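Local coordinates for aminopeptidase N family protein (Idiomarina loihiensis L2TR, PDB 4FGM), which is a zinc-binding member of the M61 peptidase family and probably works as an aminopeptidase, trimming residues from the amino end of peptides, at residues F487-L501 / A516-E530. Residues are numbered along the deposited sequence; the frame is centred on the assembly and turned at random.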
# COMPACT_ATOMS: atom_id res chain seq x y z
N PHE A 487 -4.76 -28.90 -5.01
CA PHE A 487 -3.36 -28.97 -5.38
C PHE A 487 -2.40 -28.55 -4.31
O PHE A 487 -1.29 -29.08 -4.23
CB PHE A 487 -3.11 -28.11 -6.61
CG PHE A 487 -3.65 -28.69 -7.88
CD1 PHE A 487 -3.00 -29.75 -8.49
CD2 PHE A 487 -4.79 -28.17 -8.47
CE1 PHE A 487 -3.49 -30.29 -9.67
CE2 PHE A 487 -5.29 -28.70 -9.65
CZ PHE A 487 -4.64 -29.75 -10.25
N GLY A 488 -2.82 -27.62 -3.47
CA GLY A 488 -1.90 -27.10 -2.48
C GLY A 488 -1.03 -26.17 -3.32
O GLY A 488 0.19 -26.11 -3.16
N ALA A 489 -1.68 -25.47 -4.24
CA ALA A 489 -1.01 -24.55 -5.14
C ALA A 489 -1.99 -23.58 -5.80
O ALA A 489 -3.11 -23.96 -6.15
CB ALA A 489 -0.26 -25.34 -6.23
N LYS A 490 -1.58 -22.33 -5.96
CA LYS A 490 -2.45 -21.35 -6.60
C LYS A 490 -2.20 -21.43 -8.11
O LYS A 490 -1.11 -21.79 -8.55
CB LYS A 490 -2.15 -19.94 -6.10
CG LYS A 490 -2.71 -19.63 -4.72
CD LYS A 490 -2.42 -18.19 -4.35
CE LYS A 490 -2.99 -17.23 -5.38
NZ LYS A 490 -2.60 -15.83 -5.11
N TYR A 491 -3.22 -21.10 -8.90
CA TYR A 491 -3.07 -21.15 -10.34
C TYR A 491 -4.03 -20.21 -11.05
O TYR A 491 -5.02 -19.75 -10.48
CB TYR A 491 -3.29 -22.58 -10.83
CG TYR A 491 -4.63 -23.18 -10.48
CD1 TYR A 491 -5.76 -22.94 -11.27
CD2 TYR A 491 -4.78 -23.99 -9.35
CE1 TYR A 491 -7.01 -23.48 -10.93
CE2 TYR A 491 -6.02 -24.53 -9.01
CZ TYR A 491 -7.12 -24.28 -9.80
OH TYR A 491 -8.34 -24.82 -9.45
N LYS A 492 -3.70 -19.93 -12.31
CA LYS A 492 -4.50 -19.08 -13.16
C LYS A 492 -5.02 -19.98 -14.28
O LYS A 492 -4.24 -20.45 -15.12
CB LYS A 492 -3.63 -17.95 -13.73
CG LYS A 492 -4.24 -17.17 -14.88
CD LYS A 492 -5.61 -16.61 -14.53
CE LYS A 492 -6.22 -15.90 -15.73
NZ LYS A 492 -7.70 -15.97 -15.71
N ALA A 493 -6.33 -20.24 -14.27
CA ALA A 493 -6.96 -21.11 -15.26
C ALA A 493 -7.41 -20.38 -16.52
O ALA A 493 -7.88 -19.25 -16.46
CB ALA A 493 -8.14 -21.83 -14.64
N SER A 494 -7.28 -21.06 -17.65
CA SER A 494 -7.68 -20.51 -18.94
C SER A 494 -7.93 -21.71 -19.84
O SER A 494 -7.65 -22.84 -19.46
CB SER A 494 -6.56 -19.65 -19.54
OG SER A 494 -5.51 -20.48 -20.02
N PRO A 495 -8.45 -21.48 -21.05
CA PRO A 495 -8.71 -22.60 -21.96
C PRO A 495 -7.42 -23.35 -22.31
O PRO A 495 -7.45 -24.52 -22.68
CB PRO A 495 -9.31 -21.91 -23.18
CG PRO A 495 -9.96 -20.69 -22.60
CD PRO A 495 -8.93 -20.21 -21.62
N GLN A 496 -6.29 -22.65 -22.19
CA GLN A 496 -5.01 -23.24 -22.52
C GLN A 496 -4.42 -24.08 -21.39
O GLN A 496 -3.43 -24.80 -21.59
CB GLN A 496 -4.02 -22.13 -22.92
CG GLN A 496 -4.30 -21.49 -24.28
CD GLN A 496 -5.51 -20.56 -24.28
OE1 GLN A 496 -6.45 -20.75 -25.05
NE2 GLN A 496 -5.48 -19.54 -23.43
N GLY A 497 -5.01 -24.02 -20.21
CA GLY A 497 -4.50 -24.79 -19.10
C GLY A 497 -4.48 -24.02 -17.79
O GLY A 497 -5.04 -22.93 -17.69
N LEU A 498 -3.83 -24.60 -16.78
CA LEU A 498 -3.74 -23.98 -15.47
C LEU A 498 -2.30 -23.50 -15.22
O LEU A 498 -1.41 -24.33 -14.99
CB LEU A 498 -4.13 -25.00 -14.39
CG LEU A 498 -5.39 -25.85 -14.58
CD1 LEU A 498 -5.54 -26.81 -13.41
CD2 LEU A 498 -6.62 -24.95 -14.70
N ASP A 499 -2.08 -22.19 -15.27
CA ASP A 499 -0.74 -21.65 -15.02
C ASP A 499 -0.49 -21.58 -13.52
O ASP A 499 -1.16 -20.85 -12.80
CB ASP A 499 -0.59 -20.27 -15.66
CG ASP A 499 -0.21 -20.35 -17.13
OD1 ASP A 499 0.90 -20.83 -17.43
OD2 ASP A 499 -1.02 -19.94 -17.98
N VAL A 500 0.48 -22.36 -13.05
CA VAL A 500 0.79 -22.40 -11.63
C VAL A 500 1.51 -21.14 -11.11
O VAL A 500 2.55 -20.73 -11.64
CB VAL A 500 1.64 -23.67 -11.31
CG1 VAL A 500 1.93 -23.75 -9.82
CG2 VAL A 500 0.88 -24.91 -11.76
N LEU A 501 0.94 -20.54 -10.07
CA LEU A 501 1.49 -19.33 -9.49
C LEU A 501 2.33 -19.58 -8.23
O LEU A 501 3.41 -19.03 -8.08
CB LEU A 501 0.36 -18.35 -9.17
CG LEU A 501 -0.58 -18.05 -10.35
CD1 LEU A 501 -1.76 -17.21 -9.89
CD2 LEU A 501 0.19 -17.34 -11.45
N ALA A 516 5.94 -23.43 -9.58
CA ALA A 516 5.38 -22.18 -10.05
C ALA A 516 5.96 -21.97 -11.44
O ALA A 516 7.15 -22.20 -11.66
CB ALA A 516 5.79 -21.04 -9.13
N GLY A 517 5.13 -21.54 -12.38
CA GLY A 517 5.60 -21.33 -13.74
C GLY A 517 5.17 -22.44 -14.69
O GLY A 517 5.03 -22.22 -15.89
N ASP A 518 4.98 -23.64 -14.14
CA ASP A 518 4.54 -24.78 -14.94
C ASP A 518 3.10 -24.54 -15.40
O ASP A 518 2.38 -23.75 -14.79
CB ASP A 518 4.55 -26.07 -14.10
CG ASP A 518 5.93 -26.46 -13.63
OD1 ASP A 518 6.93 -25.89 -14.12
OD2 ASP A 518 6.02 -27.36 -12.76
N LYS A 519 2.70 -25.21 -16.47
CA LYS A 519 1.33 -25.09 -16.95
C LYS A 519 0.71 -26.48 -17.03
O LYS A 519 1.10 -27.29 -17.87
CB LYS A 519 1.25 -24.42 -18.32
CG LYS A 519 -0.18 -24.39 -18.85
CD LYS A 519 -0.55 -23.08 -19.53
CE LYS A 519 0.09 -22.95 -20.90
NZ LYS A 519 -0.32 -24.07 -21.80
N ILE A 520 -0.23 -26.75 -16.14
CA ILE A 520 -0.91 -28.02 -16.12
C ILE A 520 -1.80 -28.07 -17.35
O ILE A 520 -2.62 -27.19 -17.58
CB ILE A 520 -1.76 -28.18 -14.84
CG1 ILE A 520 -0.84 -28.17 -13.61
CG2 ILE A 520 -2.51 -29.50 -14.88
CD1 ILE A 520 -1.57 -28.12 -12.29
N ILE A 521 -1.61 -29.11 -18.14
CA ILE A 521 -2.33 -29.30 -19.39
C ILE A 521 -3.42 -30.37 -19.30
O ILE A 521 -4.44 -30.29 -19.97
CB ILE A 521 -1.29 -29.59 -20.51
CG1 ILE A 521 -1.49 -28.58 -21.62
CG2 ILE A 521 -1.32 -31.04 -20.95
CD1 ILE A 521 -1.23 -27.16 -21.17
N ALA A 522 -3.21 -31.37 -18.46
CA ALA A 522 -4.21 -32.42 -18.28
C ALA A 522 -4.13 -33.02 -16.88
O ALA A 522 -3.07 -33.02 -16.26
CB ALA A 522 -4.01 -33.52 -19.32
N ILE A 523 -5.27 -33.49 -16.40
CA ILE A 523 -5.37 -34.13 -15.09
C ILE A 523 -6.09 -35.44 -15.36
O ILE A 523 -7.19 -35.45 -15.92
CB ILE A 523 -6.18 -33.27 -14.10
CG1 ILE A 523 -5.44 -31.95 -13.82
CG2 ILE A 523 -6.39 -34.04 -12.79
CD1 ILE A 523 -6.32 -30.89 -13.21
N ASP A 524 -5.48 -36.56 -14.97
CA ASP A 524 -6.07 -37.88 -15.19
C ASP A 524 -6.37 -38.08 -16.69
O ASP A 524 -7.35 -38.72 -17.06
CB ASP A 524 -7.36 -38.02 -14.38
CG ASP A 524 -7.68 -39.46 -14.04
OD1 ASP A 524 -6.94 -40.36 -14.50
OD2 ASP A 524 -8.67 -39.70 -13.32
N HIS A 525 -5.51 -37.52 -17.54
CA HIS A 525 -5.64 -37.61 -18.99
C HIS A 525 -6.78 -36.78 -19.57
O HIS A 525 -7.12 -36.92 -20.74
CB HIS A 525 -5.81 -39.08 -19.41
CG HIS A 525 -4.73 -39.97 -18.89
ND1 HIS A 525 -3.46 -39.99 -19.44
CD2 HIS A 525 -4.70 -40.81 -17.83
CE1 HIS A 525 -2.70 -40.80 -18.73
NE2 HIS A 525 -3.42 -41.31 -17.75
N LEU A 526 -7.35 -35.90 -18.76
CA LEU A 526 -8.43 -35.03 -19.22
C LEU A 526 -7.97 -33.58 -19.31
O LEU A 526 -7.29 -33.07 -18.42
CB LEU A 526 -9.64 -35.14 -18.29
CG LEU A 526 -10.31 -36.51 -18.27
CD1 LEU A 526 -11.48 -36.51 -17.30
CD2 LEU A 526 -10.79 -36.86 -19.68
N GLN A 527 -8.34 -32.91 -20.40
CA GLN A 527 -7.94 -31.52 -20.59
C GLN A 527 -8.29 -30.63 -19.40
O GLN A 527 -9.45 -30.55 -18.99
CB GLN A 527 -8.58 -30.96 -21.86
CG GLN A 527 -8.16 -29.55 -22.20
CD GLN A 527 -8.71 -29.10 -23.53
OE1 GLN A 527 -9.70 -29.64 -24.00
NE2 GLN A 527 -8.07 -28.11 -24.13
N ALA A 528 -7.29 -29.96 -18.85
CA ALA A 528 -7.50 -29.08 -17.71
C ALA A 528 -7.72 -27.65 -18.18
O ALA A 528 -6.88 -27.07 -18.87
CB ALA A 528 -6.29 -29.14 -16.78
N THR A 529 -8.85 -27.06 -17.80
CA THR A 529 -9.15 -25.69 -18.19
C THR A 529 -9.87 -24.99 -17.06
O THR A 529 -10.08 -25.58 -16.00
CB THR A 529 -10.08 -25.63 -19.42
OG1 THR A 529 -11.35 -26.19 -19.06
CG2 THR A 529 -9.51 -26.41 -20.58
N GLU A 530 -10.26 -23.75 -17.30
CA GLU A 530 -10.99 -22.97 -16.32
C GLU A 530 -12.34 -23.65 -16.14
O GLU A 530 -12.86 -23.77 -15.03
CB GLU A 530 -11.21 -21.55 -16.85
CG GLU A 530 -11.73 -20.56 -15.82
CD GLU A 530 -11.77 -19.14 -16.35
OE1 GLU A 530 -11.94 -18.20 -15.53
OE2 GLU A 530 -11.63 -18.95 -17.58
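Leu498 and Ile520 form an antiparallel hydrogen-bonded pair: Leu498 N reaches Ile520 O at 3.0 Å, in the carbonyl plane and nearly straight (169°), and Ile520 N returns to Leu498 O. Two further bonds, Val500 N to Asp518 O and Gly517 N to Val500 O, carry the ladder back beyond the first residue of strand 519-523. The close packing lies on the face of Leu498 and Ile520, whose CB atoms are 4.0 Å apart. CG1 of Ile520 is anti to its carbonyl carbon (chi1 -63°), which directs CD1 over the Phe487 ring. There CD1 makes a CH-pi contact, 4.3 Å from the ring centroid. Ile523 CD1 meets the same ring at its edge, in plane, 3.6 Å from Phe487 CZ, and also touches Leu498 CD1, while Ala528 CB lies against Leu498 CG. The backbone is close-set too: Gly497 CA gives a CA-H...O contact to Ala528 O, and any CB there would run into Ile520 O.

The opposite face, with Asp499 and Lys519, is partly open to solvent, and the two segments pair no apolar side chains on it. Lys519, bent at three torsions, passes its CD 3.4 Å from Asp499 OD1 yet carries NZ on to Gln496 O (3.2 Å), approaching from above the carbonyl plane; its ammonium stays 5.6 Å from Asp499 OD1, so the opposite charges are near without touching. A leucine in place of Lys519 would probably leave Gln496 O without this donor and Asp499 without its nearby positive charge.

The antiparallel strands and flanking helix are consistent with a PDZ-like domain, away from the zinc site. Strand 545-552 continues the sheet beyond 519-523, its Ile548 touching Ile520 and Ile523, while helix 533-537 covers the apolar face, with Val533 on Leu498, Ile536 on Ile523 and Leu537 on Phe487.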